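Local coordinates for aminopeptidase N family protein (Idiomarina loihiensis L2TR, PDB 4FGM), which probably acts as a zinc-dependent aminopeptidase of the M61 family, binding a zinc ion and, in this crystal, a maleic acid molecule in its pocket, at residues A[307-312]-A[399-404]; A[334-339]-A[376-381]; A[339-342]-A[346-349]; A[381-386]-A[441-446]. All blocks are in the same frame, centred on the assembly; numbering follows the deposited sequence.

Contact 1: residues A[307-312]-A[399-404]; sequences EGMTSY and LTLARV. With ZN (zinc ion), chain C; MAE (maleic acid), chain B.
Apolar contact alone joins 307-312 to 399-404, and all of it passes through one methyl of L401. Its CD2 lies 4.0 Å from CD2 of Y312 and equally far from CE2, meeting the ring obliquely, while on the M309 side it comes within 4.1 Å of the selenium SE of that selenomethionine. L401 lies nearly perpendicular to the M309 chain and runs antiparallel alongside Y312. With CG anti to the backbone N (chi1 173°), L401 reaches out from the first turn of helix 401-413; M309, bent at chi2 and chi3, curls its selenium toward it.

Metal binding occupies the other end of 307-312. E307 supplies OE1 to the zinc ion at 2.2 Å and, with H273 and H277, makes the three-residue protein site of an HExxH-plus-glutamate metallopeptidase, as in the gluzincins. Maleate O2 is a further ligand at 2.3 Å from the zinc ion.

Hydrogen bonds hold the two helix starts. E307 O accepts from both N and OG of S311; S311 OG, 2.9 Å from E307 O, approaches from above the carbonyl plane. T400 is an N-cap: its OG1 accepts from R403 N at 3.1 Å with an N-H...O angle of 159°. Separately, Y312 OH bonds to D388, tying the ring to helix 378-394.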
loop_
_atom_site.group_PDB
_atom_site.type_symbol
_atom_site.label_atom_id
_atom_site.label_comp_id
_atom_site.label_asym_id
_atom_site.label_seq_id
_atom_site.Cartn_x
_atom_site.Cartn_y
_atom_site.Cartn_z
ATOM N N GLU A 307 8.835 -0.221 -3.986
ATOM C CA GLU A 307 7.661 -0.997 -3.619
ATOM C C GLU A 307 8.015 -2.481 -3.675
ATOM O O GLU A 307 7.609 -3.252 -2.804
ATOM C CB GLU A 307 6.482 -0.692 -4.548
ATOM C CG GLU A 307 5.817 0.659 -4.293
ATOM C CD GLU A 307 5.381 0.841 -2.846
ATOM O OE1 GLU A 307 5.412 -0.142 -2.088
ATOM O OE2 GLU A 307 5.004 1.966 -2.470
ATOM N N GLY A 308 8.797 -2.864 -4.688
ATOM C CA GLY A 308 9.201 -4.252 -4.860
ATOM C C GLY A 308 9.963 -4.865 -3.697
ATOM O O GLY A 308 9.546 -5.902 -3.168
HETATM N N MSE A 309 11.077 -4.241 -3.300
HETATM C CA MSE A 309 11.885 -4.748 -2.191
HETATM C C MSE A 309 11.026 -4.861 -0.935
HETATM O O MSE A 309 11.080 -5.865 -0.209
HETATM C CB MSE A 309 13.070 -3.811 -1.896
HETATM C CG MSE A 309 14.001 -3.520 -3.075
HETATM SE SE MSE A 309 14.855 -5.085 -3.890
HETATM C CE MSE A 309 13.902 -5.096 -5.566
ATOM N N THR A 310 10.233 -3.821 -0.686
ATOM C CA THR A 310 9.358 -3.783 0.480
ATOM C C THR A 310 8.325 -4.911 0.426
ATOM O O THR A 310 7.968 -5.494 1.453
ATOM C CB THR A 310 8.619 -2.438 0.562
ATOM O OG1 THR A 310 9.556 -1.370 0.357
ATOM C CG2 THR A 310 7.942 -2.283 1.929
ATOM N N SER A 311 7.858 -5.225 -0.780
ATOM C CA SER A 311 6.873 -6.287 -0.947
ATOM C C SER A 311 7.478 -7.671 -0.768
ATOM O O SER A 311 6.754 -8.654 -0.657
ATOM C CB SER A 311 6.193 -6.188 -2.310
ATOM O OG SER A 311 5.338 -5.060 -2.346
ATOM N N TYR A 312 8.804 -7.748 -0.746
ATOM C CA TYR A 312 9.476 -9.026 -0.533
ATOM C C TYR A 312 9.777 -9.152 0.955
ATOM O O TYR A 312 9.572 -10.201 1.560
ATOM C CB TYR A 312 10.785 -9.090 -1.321
ATOM C CG TYR A 312 11.734 -10.172 -0.848
ATOM C CD1 TYR A 312 11.448 -11.521 -1.055
ATOM C CD2 TYR A 312 12.929 -9.842 -0.199
ATOM C CE1 TYR A 312 12.327 -12.517 -0.632
ATOM C CE2 TYR A 312 13.816 -10.826 0.227
ATOM C CZ TYR A 312 13.511 -12.163 0.006
ATOM O OH TYR A 312 14.392 -13.140 0.412
ATOM N N LEU A 399 26.851 -12.351 1.498
ATOM C CA LEU A 399 26.129 -11.131 1.162
ATOM C C LEU A 399 24.662 -11.446 0.889
ATOM O O LEU A 399 24.351 -12.243 0.004
ATOM C CB LEU A 399 26.744 -10.483 -0.079
ATOM C CG LEU A 399 26.091 -9.201 -0.592
ATOM C CD1 LEU A 399 26.405 -8.057 0.360
ATOM C CD2 LEU A 399 26.604 -8.885 -1.985
ATOM N N THR A 400 23.767 -10.829 1.656
ATOM C CA THR A 400 22.329 -11.029 1.476
ATOM C C THR A 400 21.732 -9.741 0.917
ATOM O O THR A 400 22.384 -8.696 0.939
ATOM C CB THR A 400 21.618 -11.347 2.815
ATOM O OG1 THR A 400 21.853 -10.284 3.745
ATOM C CG2 THR A 400 22.109 -12.659 3.393
ATOM N N LEU A 401 20.503 -9.815 0.403
ATOM C CA LEU A 401 19.842 -8.619 -0.120
ATOM C C LEU A 401 19.602 -7.669 1.056
ATOM O O LEU A 401 19.643 -6.444 0.898
ATOM C CB LEU A 401 18.501 -8.964 -0.791
ATOM C CG LEU A 401 17.619 -7.784 -1.245
ATOM C CD1 LEU A 401 18.318 -6.958 -2.323
ATOM C CD2 LEU A 401 16.292 -8.317 -1.765
ATOM N N ALA A 402 19.350 -8.239 2.234
ATOM C CA ALA A 402 19.129 -7.427 3.425
ATOM C C ALA A 402 20.367 -6.558 3.653
ATOM O O ALA A 402 20.254 -5.349 3.870
ATOM C CB ALA A 402 18.868 -8.313 4.639
ATOM N N ARG A 403 21.546 -7.174 3.581
ATOM C CA ARG A 403 22.791 -6.441 3.766
ATOM C C ARG A 403 22.896 -5.315 2.734
ATOM O O ARG A 403 23.310 -4.201 3.054
ATOM C CB ARG A 403 23.997 -7.378 3.646
ATOM C CG ARG A 403 25.318 -6.635 3.741
ATOM C CD ARG A 403 26.418 -7.438 4.416
ATOM N NE ARG A 403 27.538 -6.567 4.771
ATOM C CZ ARG A 403 27.469 -5.588 5.671
ATOM N NH1 ARG A 403 26.336 -5.351 6.319
ATOM N NH2 ARG A 403 28.529 -4.832 5.914
ATOM N N VAL A 404 22.505 -5.604 1.502
ATOM C CA VAL A 404 22.555 -4.602 0.450
ATOM C C VAL A 404 21.639 -3.421 0.780
ATOM O O VAL A 404 21.995 -2.262 0.524
ATOM C CB VAL A 404 22.149 -5.215 -0.916
ATOM C CG1 VAL A 404 21.984 -4.120 -1.964
ATOM C CG2 VAL A 404 23.211 -6.220 -1.364
HETATM ZN ZN ZN C . 4.508 0.227 -0.117
HETATM C C1 MAE B . 2.077 1.328 -0.314
HETATM O O1 MAE B . 2.633 1.484 -1.457
HETATM O O2 MAE B . 2.789 1.443 0.709
HETATM C C2 MAE B . 0.619 1.073 -0.287
HETATM C C3 MAE B . -0.421 1.866 -0.534
HETATM C C4 MAE B . -0.372 3.272 -0.923
HETATM O O3 MAE B . 0.657 3.964 -1.047
HETATM O O4 MAE B . -1.486 3.769 -1.183
#

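Contact 2: residues A[334-339]-A[376-381]. With MAE (maleic acid), chain B.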
loop_
_atom_site.group_PDB
_atom_site.type_symbol
_atom_site.label_atom_id
_atom_site.label_comp_id
_atom_site.label_asym_id
_atom_site.label_seq_id
_atom_site.Cartn_x
_atom_site.Cartn_y
_atom_site.Cartn_z
ATOM N N GLY A 334 4.487 -18.412 -3.018
ATOM C CA GLY A 334 3.807 -19.026 -4.142
ATOM C C GLY A 334 2.649 -18.167 -4.606
ATOM O O GLY A 334 2.375 -18.095 -5.804
ATOM N N ASP A 335 1.974 -17.504 -3.668
ATOM C CA ASP A 335 0.851 -16.632 -4.019
ATOM C C ASP A 335 1.362 -15.557 -4.968
ATOM O O ASP A 335 0.820 -15.357 -6.051
ATOM C CB ASP A 335 0.254 -15.949 -2.774
ATOM C CG ASP A 335 -0.690 -16.854 -1.988
ATOM O OD1 ASP A 335 -0.983 -17.976 -2.453
ATOM O OD2 ASP A 335 -1.146 -16.437 -0.898
ATOM N N THR A 336 2.421 -14.874 -4.544
ATOM C CA THR A 336 3.029 -13.813 -5.335
ATOM C C THR A 336 3.473 -14.343 -6.690
ATOM O O THR A 336 3.224 -13.724 -7.730
ATOM C CB THR A 336 4.262 -13.216 -4.622
ATOM O OG1 THR A 336 3.874 -12.662 -3.359
ATOM C CG2 THR A 336 4.892 -12.127 -5.473
ATOM N N LEU A 337 4.138 -15.493 -6.675
ATOM C CA LEU A 337 4.620 -16.092 -7.909
ATOM C C LEU A 337 3.450 -16.367 -8.849
ATOM O O LEU A 337 3.491 -16.013 -10.027
ATOM C CB LEU A 337 5.380 -17.386 -7.603
ATOM C CG LEU A 337 6.154 -18.018 -8.762
ATOM C CD1 LEU A 337 7.011 -16.970 -9.446
ATOM C CD2 LEU A 337 7.014 -19.155 -8.237
ATOM N N SER A 338 2.400 -16.978 -8.313
ATOM C CA SER A 338 1.216 -17.306 -9.101
ATOM C C SER A 338 0.536 -16.081 -9.710
ATOM O O SER A 338 0.076 -16.120 -10.848
ATOM C CB SER A 338 0.207 -18.065 -8.238
ATOM O OG SER A 338 0.790 -19.229 -7.688
ATOM N N ARG A 339 0.473 -14.992 -8.956
ATOM C CA ARG A 339 -0.170 -13.786 -9.457
ATOM C C ARG A 339 0.582 -13.163 -10.627
ATOM O O ARG A 339 -0.027 -12.739 -11.605
ATOM C CB ARG A 339 -0.332 -12.759 -8.333
ATOM C CG ARG A 339 -1.212 -13.234 -7.180
ATOM C CD ARG A 339 -1.622 -12.066 -6.301
ATOM N NE ARG A 339 -0.467 -11.306 -5.831
ATOM C CZ ARG A 339 0.137 -11.498 -4.662
ATOM N NH1 ARG A 339 -0.306 -12.431 -3.827
ATOM N NH2 ARG A 339 1.186 -10.756 -4.327
ATOM N N TYR A 376 4.395 -3.784 -10.262
ATOM C CA TYR A 376 5.758 -3.474 -9.846
ATOM C C TYR A 376 5.919 -3.890 -8.391
ATOM O O TYR A 376 7.034 -3.954 -7.867
ATOM C CB TYR A 376 6.081 -1.986 -10.046
ATOM C CG TYR A 376 5.083 -1.002 -9.469
ATOM C CD1 TYR A 376 5.081 -0.692 -8.107
ATOM C CD2 TYR A 376 4.164 -0.347 -10.300
ATOM C CE1 TYR A 376 4.195 0.249 -7.585
ATOM C CE2 TYR A 376 3.271 0.595 -9.789
ATOM C CZ TYR A 376 3.294 0.889 -8.431
ATOM O OH TYR A 376 2.420 1.821 -7.924
ATOM N N TYR A 377 4.794 -4.199 -7.748
ATOM C CA TYR A 377 4.798 -4.667 -6.367
ATOM C C TYR A 377 5.197 -6.136 -6.386
ATOM O O TYR A 377 6.211 -6.530 -5.811
ATOM C CB TYR A 377 3.400 -4.579 -5.750
ATOM C CG TYR A 377 3.005 -3.229 -5.223
ATOM C CD1 TYR A 377 3.399 -2.813 -3.950
ATOM C CD2 TYR A 377 2.211 -2.373 -5.981
ATOM C CE1 TYR A 377 3.003 -1.579 -3.444
ATOM C CE2 TYR A 377 1.812 -1.138 -5.484
ATOM C CZ TYR A 377 2.209 -0.753 -4.216
ATOM O OH TYR A 377 1.785 0.445 -3.711
ATOM N N ALA A 378 4.373 -6.938 -7.060
ATOM C CA ALA A 378 4.578 -8.383 -7.151
ATOM C C ALA A 378 5.830 -8.790 -7.917
ATOM O O ALA A 378 6.632 -9.579 -7.416
ATOM C CB ALA A 378 3.347 -9.045 -7.765
ATOM N N LYS A 379 6.008 -8.263 -9.126
ATOM C CA LYS A 379 7.195 -8.625 -9.882
ATOM C C LYS A 379 8.447 -8.046 -9.220
ATOM O O LYS A 379 9.522 -8.648 -9.269
ATOM C CB LYS A 379 7.099 -8.160 -11.335
ATOM C CG LYS A 379 8.198 -8.774 -12.187
ATOM C CD LYS A 379 8.049 -8.485 -13.665
ATOM C CE LYS A 379 9.157 -9.189 -14.446
ATOM N NZ LYS A 379 9.036 -8.987 -15.919
ATOM N N GLY A 380 8.307 -6.880 -8.599
ATOM C CA GLY A 380 9.443 -6.289 -7.915
ATOM C C GLY A 380 9.827 -7.219 -6.776
ATOM O O GLY A 380 11.003 -7.389 -6.450
ATOM N N ALA A 381 8.822 -7.843 -6.174
ATOM C CA ALA A 381 9.059 -8.755 -5.069
ATOM C C ALA A 381 9.829 -9.978 -5.552
ATOM O O ALA A 381 10.709 -10.479 -4.853
ATOM C CB ALA A 381 7.736 -9.176 -4.445
HETATM C C1 MAE B . 2.077 1.328 -0.314
HETATM O O1 MAE B . 2.633 1.484 -1.457
HETATM O O2 MAE B . 2.789 1.443 0.709
HETATM C C2 MAE B . 0.619 1.073 -0.287
HETATM C C3 MAE B . -0.421 1.866 -0.534
HETATM C C4 MAE B . -0.372 3.272 -0.923
HETATM O O3 MAE B . 0.657 3.964 -1.047
HETATM O O4 MAE B . -1.486 3.769 -1.183
#
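Helix 326-342 packs here against the first turn of helix 378-394 in the helical M61 catalytic region, just behind the maleate pocket. T336 and A378 bring the backbones together, their CA atoms 5.9 Å apart, a spacing made possible by small side chains. The methyl of T336 does most of the touching: CG2, anti to the backbone N, lies 3.6 Å from A378 O and 4.1 Å from A378 CB, and it also meets A381 CB at 4.2 Å. The threonine hydroxyl turns instead to L332 O in its own helix. R339 folds its guanidinium back along that helix, with T336 CA against one face of the group, and its NH2 approaches A378 CB obliquely at the margin of the contact.

One residue before A378, Y377 leads away from helix 326-342 and into the pocket, where its ring packs beside E307, a zinc ligand. A phenylalanine in its place would probably leave maleate O1 without this hydroxyl donor and the bound carboxylate less firmly oriented. The ring has CG anti to its own carbonyl carbon (chi1 -82°), which carries the phenol to the ligand; maleate O1 sits at the ring edge, in its plane, and accepts from Y377 OH at 2.6 Å.

Contact 3: residues A[339-342]-A[346-349]; sequences RVER and QYQQ
Q346 gives up the most surface here, reaching back from a short 3-10 turn to the end of helix 326-342. Its CG is anti to the backbone N (chi1 -174°) and the chain stays extended, which lays the terminal amide across V340 and E341. On the V340 side the contact is with a methyl: CG1 lies 3.6 Å from Q346 OE1 and 3.7 Å from NE2. The amide nitrogen also comes 3.2 Å from V340 O, but the angle is too poor for a hydrogen bond.

E341 starts out pointing away from 346-349, and its bend at chi2 (-53°) brings the carboxylate back beside the amide. The two flat groups are inclined by 56°, with E341 OE1 3.6 Å from Q346 NE2. A water completes the link, donating to E341 OE2 at 2.8 Å and to Q346 OE1 at 2.6 Å. Were Q346 an alanine, the water would probably lose one of its two acceptors and V340 CG1 the amide that packs against it.

E341 OE1 and Y347 OH both hydrogen-bond to S449, which ties the turn to the loop beyond helix 437-445. V340 also packs on L382, and Q346 on K379, setting this turn between helices 326-342 and 351-356 against helix 378-394.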
loop_
_atom_site.group_PDB
_atom_site.type_symbol
_atom_site.label_atom_id
_atom_site.label_comp_id
_atom_site.label_asym_id
_atom_site.label_seq_id
_atom_site.Cartn_x
_atom_site.Cartn_y
_atom_site.Cartn_z
ATOM N N ARG A 339 0.473 -14.992 -8.956
ATOM C CA ARG A 339 -0.170 -13.786 -9.457
ATOM C C ARG A 339 0.582 -13.163 -10.627
ATOM O O ARG A 339 -0.027 -12.739 -11.605
ATOM C CB ARG A 339 -0.332 -12.759 -8.333
ATOM C CG ARG A 339 -1.212 -13.234 -7.180
ATOM C CD ARG A 339 -1.622 -12.066 -6.301
ATOM N NE ARG A 339 -0.467 -11.306 -5.831
ATOM C CZ ARG A 339 0.137 -11.498 -4.662
ATOM N NH1 ARG A 339 -0.306 -12.431 -3.827
ATOM N NH2 ARG A 339 1.186 -10.756 -4.327
ATOM N N VAL A 340 1.904 -13.104 -10.533
ATOM C CA VAL A 340 2.690 -12.519 -11.608
ATOM C C VAL A 340 2.566 -13.340 -12.886
ATOM O O VAL A 340 2.391 -12.784 -13.971
ATOM C CB VAL A 340 4.188 -12.425 -11.228
ATOM C CG1 VAL A 340 5.000 -11.928 -12.412
ATOM C CG2 VAL A 340 4.362 -11.487 -10.043
ATOM N N GLU A 341 2.637 -14.662 -12.742
ATOM C CA GLU A 341 2.570 -15.576 -13.879
ATOM C C GLU A 341 1.183 -15.827 -14.470
ATOM O O GLU A 341 1.069 -16.371 -15.568
ATOM C CB GLU A 341 3.189 -16.922 -13.495
ATOM C CG GLU A 341 4.664 -16.859 -13.118
ATOM C CD GLU A 341 5.514 -16.170 -14.173
ATOM O OE1 GLU A 341 5.280 -16.407 -15.377
ATOM O OE2 GLU A 341 6.422 -15.399 -13.796
ATOM N N ARG A 342 0.140 -15.418 -13.757
ATOM C CA ARG A 342 -1.229 -15.640 -14.201
ATOM C C ARG A 342 -1.669 -14.985 -15.506
ATOM O O ARG A 342 -2.275 -15.644 -16.351
ATOM C CB ARG A 342 -2.207 -15.225 -13.095
ATOM C CG ARG A 342 -3.676 -15.479 -13.423
ATOM C CD ARG A 342 -3.966 -16.968 -13.600
ATOM N NE ARG A 342 -4.465 -17.277 -14.941
ATOM C CZ ARG A 342 -5.696 -17.697 -15.200
ATOM N NH1 ARG A 342 -6.562 -17.863 -14.212
ATOM N NH2 ARG A 342 -6.060 -17.945 -16.446
ATOM N N GLN A 346 2.278 -9.338 -18.135
ATOM C CA GLN A 346 3.721 -9.379 -17.937
ATOM C C GLN A 346 4.479 -9.305 -19.258
ATOM O O GLN A 346 5.650 -8.932 -19.283
ATOM C CB GLN A 346 4.110 -10.662 -17.204
ATOM C CG GLN A 346 5.575 -10.731 -16.811
ATOM C CD GLN A 346 5.895 -11.969 -15.999
ATOM O OE1 GLN A 346 6.980 -12.092 -15.442
ATOM N NE2 GLN A 346 4.949 -12.898 -15.935
ATOM N N TYR A 347 3.815 -9.662 -20.353
ATOM C CA TYR A 347 4.456 -9.633 -21.661
ATOM C C TYR A 347 4.072 -8.371 -22.426
ATOM O O TYR A 347 4.496 -8.168 -23.565
ATOM C CB TYR A 347 4.071 -10.877 -22.470
ATOM C CG TYR A 347 4.379 -12.179 -21.762
ATOM C CD1 TYR A 347 3.381 -12.889 -21.093
ATOM C CD2 TYR A 347 5.682 -12.684 -21.723
ATOM C CE1 TYR A 347 3.671 -14.067 -20.400
ATOM C CE2 TYR A 347 5.980 -13.861 -21.032
ATOM C CZ TYR A 347 4.969 -14.545 -20.373
ATOM O OH TYR A 347 5.256 -15.699 -19.681
ATOM N N GLN A 348 3.279 -7.519 -21.784
ATOM C CA GLN A 348 2.821 -6.271 -22.393
ATOM C C GLN A 348 3.476 -5.034 -21.783
ATOM O O GLN A 348 3.538 -3.976 -22.416
ATOM C CB GLN A 348 1.300 -6.154 -22.242
ATOM C CG GLN A 348 0.511 -6.994 -23.227
ATOM C CD GLN A 348 0.374 -6.314 -24.574
ATOM O OE1 GLN A 348 1.119 -5.382 -24.891
ATOM N NE2 GLN A 348 -0.577 -6.776 -25.376
ATOM N N GLN A 349 3.980 -5.177 -20.564
ATOM C CA GLN A 349 4.572 -4.050 -19.862
ATOM C C GLN A 349 5.761 -4.463 -18.996
ATOM O O GLN A 349 5.707 -5.466 -18.285
ATOM C CB GLN A 349 3.483 -3.414 -18.991
ATOM C CG GLN A 349 3.849 -2.122 -18.281
ATOM C CD GLN A 349 2.733 -1.654 -17.356
ATOM O OE1 GLN A 349 2.400 -2.325 -16.374
ATOM N NE2 GLN A 349 2.146 -0.503 -17.670
HETATM O O HOH W 1 8.232 -13.317 -13.540
#

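Contact 4: residues A[381-386]-A[441-446]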
loop_
_atom_site.group_PDB
_atom_site.type_symbol
_atom_site.label_atom_id
_atom_site.label_comp_id
_atom_site.label_asym_id
_atom_site.label_seq_id
_atom_site.Cartn_x
_atom_site.Cartn_y
_atom_site.Cartn_z
ATOM N N ALA A 381 8.822 -7.843 -6.174
ATOM C CA ALA A 381 9.059 -8.755 -5.069
ATOM C C ALA A 381 9.829 -9.978 -5.552
ATOM O O ALA A 381 10.709 -10.479 -4.853
ATOM C CB ALA A 381 7.736 -9.176 -4.445
ATOM N N LEU A 382 9.499 -10.459 -6.747
ATOM C CA LEU A 382 10.184 -11.620 -7.292
ATOM C C LEU A 382 11.618 -11.248 -7.692
ATOM O O LEU A 382 12.534 -12.073 -7.607
ATOM C CB LEU A 382 9.406 -12.184 -8.484
ATOM C CG LEU A 382 8.009 -12.710 -8.134
ATOM C CD1 LEU A 382 7.359 -13.293 -9.374
ATOM C CD2 LEU A 382 8.102 -13.766 -7.048
ATOM N N ILE A 383 11.811 -10.001 -8.116
ATOM C CA ILE A 383 13.135 -9.521 -8.478
ATOM C C ILE A 383 13.975 -9.545 -7.206
ATOM O O ILE A 383 15.102 -10.042 -7.197
ATOM C CB ILE A 383 13.081 -8.077 -9.012
ATOM C CG1 ILE A 383 12.481 -8.066 -10.419
ATOM C CG2 ILE A 383 14.478 -7.453 -8.980
ATOM C CD1 ILE A 383 12.446 -6.693 -11.068
ATOM N N ALA A 384 13.411 -9.009 -6.126
ATOM C CA ALA A 384 14.100 -8.974 -4.838
ATOM C C ALA A 384 14.459 -10.392 -4.404
ATOM O O ALA A 384 15.552 -10.634 -3.902
ATOM C CB ALA A 384 13.214 -8.303 -3.775
ATOM N N LEU A 385 13.529 -11.325 -4.596
ATOM C CA LEU A 385 13.759 -12.721 -4.234
ATOM C C LEU A 385 14.961 -13.255 -4.998
ATOM O O LEU A 385 15.825 -13.927 -4.433
ATOM C CB LEU A 385 12.543 -13.577 -4.584
ATOM C CG LEU A 385 12.788 -15.090 -4.566
ATOM C CD1 LEU A 385 12.864 -15.582 -3.125
ATOM C CD2 LEU A 385 11.673 -15.798 -5.321
ATOM N N SER A 386 14.998 -12.951 -6.293
ATOM C CA SER A 386 16.077 -13.404 -7.158
ATOM C C SER A 386 17.424 -12.856 -6.699
ATOM O O SER A 386 18.383 -13.609 -6.541
ATOM C CB SER A 386 15.810 -12.972 -8.600
ATOM O OG SER A 386 14.551 -13.441 -9.051
ATOM N N LYS A 441 18.805 -6.246 -15.752
ATOM C CA LYS A 441 18.391 -5.440 -16.901
ATOM C C LYS A 441 17.194 -6.080 -17.606
ATOM O O LYS A 441 16.288 -5.381 -18.061
ATOM C CB LYS A 441 19.530 -5.279 -17.912
ATOM C CG LYS A 441 20.500 -4.162 -17.604
ATOM C CD LYS A 441 21.506 -4.018 -18.731
ATOM C CE LYS A 441 22.594 -3.017 -18.394
ATOM N NZ LYS A 441 23.638 -2.997 -19.455
ATOM N N ASP A 442 17.194 -7.406 -17.710
ATOM C CA ASP A 442 16.085 -8.101 -18.358
ATOM C C ASP A 442 14.864 -8.050 -17.454
ATOM O O ASP A 442 13.743 -7.866 -17.922
ATOM C CB ASP A 442 16.439 -9.564 -18.660
ATOM C CG ASP A 442 17.532 -9.697 -19.713
ATOM O OD1 ASP A 442 17.686 -8.770 -20.536
ATOM O OD2 ASP A 442 18.227 -10.737 -19.723
ATOM N N ALA A 443 15.096 -8.201 -16.153
ATOM C CA ALA A 443 14.021 -8.173 -15.170
ATOM C C ALA A 443 13.364 -6.801 -15.138
ATOM O O ALA A 443 12.154 -6.680 -14.948
ATOM C CB ALA A 443 14.571 -8.516 -13.787
ATOM N N LEU A 444 14.180 -5.774 -15.345
ATOM C CA LEU A 444 13.734 -4.390 -15.307
ATOM C C LEU A 444 13.162 -3.794 -16.593
ATOM O O LEU A 444 12.202 -3.019 -16.545
ATOM C CB LEU A 444 14.892 -3.503 -14.831
ATOM C CG LEU A 444 14.983 -3.022 -13.376
ATOM C CD1 LEU A 444 14.732 -4.150 -12.395
ATOM C CD2 LEU A 444 16.357 -2.413 -13.160
ATOM N N TYR A 445 13.733 -4.147 -17.739
ATOM C CA TYR A 445 13.281 -3.557 -18.995
ATOM C C TYR A 445 12.642 -4.483 -20.029
ATOM O O TYR A 445 12.064 -4.013 -21.000
ATOM C CB TYR A 445 14.449 -2.780 -19.611
ATOM C CG TYR A 445 15.017 -1.758 -18.644
ATOM C CD1 TYR A 445 14.304 -0.602 -18.325
ATOM C CD2 TYR A 445 16.225 -1.988 -17.986
ATOM C CE1 TYR A 445 14.778 0.301 -17.369
ATOM C CE2 TYR A 445 16.711 -1.091 -17.022
ATOM C CZ TYR A 445 15.981 0.050 -16.720
ATOM O OH TYR A 445 16.445 0.932 -15.768
ATOM N N ASN A 446 12.746 -5.791 -19.834
ATOM C CA ASN A 446 12.119 -6.720 -20.769
ATOM C C ASN A 446 10.712 -7.069 -20.279
ATOM O O ASN A 446 10.337 -6.757 -19.142
ATOM C CB ASN A 446 12.940 -8.007 -20.915
ATOM C CG ASN A 446 14.160 -7.831 -21.807
ATOM O OD1 ASN A 446 14.302 -6.827 -22.507
ATOM N ND2 ASN A 446 15.041 -8.824 -21.793
#
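I383 carries the whole of this contact from the side of helix 378-394, meeting A443 and L444 near the end of helix 437-445. Before it in sequence, A381 and L382 face other neighbours: A381 packs on S311 of helix 308-320, and L382 on T336 and L337 of helix 326-342.

I383 itself points at the opposing helix, its CA 6.9 Å from that of A443. CG1 is anti to the carbonyl carbon (chi1 -73°) and the chain then runs extended (chi2 -177°), which projects CD1 outward. That terminal methyl is 3.9 Å from A443 CB and the same distance from A443 O, with CG1 following at 4.0 Å from A443 CB. It also meets L444 CD1 at 3.7 Å, the shortest approach across the two segments. The isoleucine and leucine chains cross at about a right angle, although the leucine's first bond is not aimed at I383; its branch beyond CG brings CD1 into touch. I383 also touches L440, a turn earlier in the same helix. The side-chain contact is apolar, between buried residues, and no hydrogen bond spans the segments.

A384 then turns to M309 and Y312 of helix 308-320, and L385 to L333 and W584. S386 packs on L452 and on F439 of helix 437-445. Helix 378-394 is thus covered by helices 308-320, 326-342 and 437-445, and the I383 side belongs to the last.

How the contacts relate
Contacts 1 and 4 are buried, and their side chains meet through apolar groups alone; contacts 2 and 3 are only partly buried and involve charged or polar side chains, with a water joining the two sides in contact 3. Helix 378-394 is the common element: it takes part in contacts 2 and 4, whose segments overlap at A381, a residue that touches only in contact 2, and it borders contact 1, where L401 CD2 packs close to A384 O. Contacts 2 and 3 both use helix 326-342 and meet where V340 CG2 lies 3.5 Å from A378 CB. Contacts 1 and 2 converge on the maleate, through E307 and Y377, whereas contact 3 lies away from the zinc site.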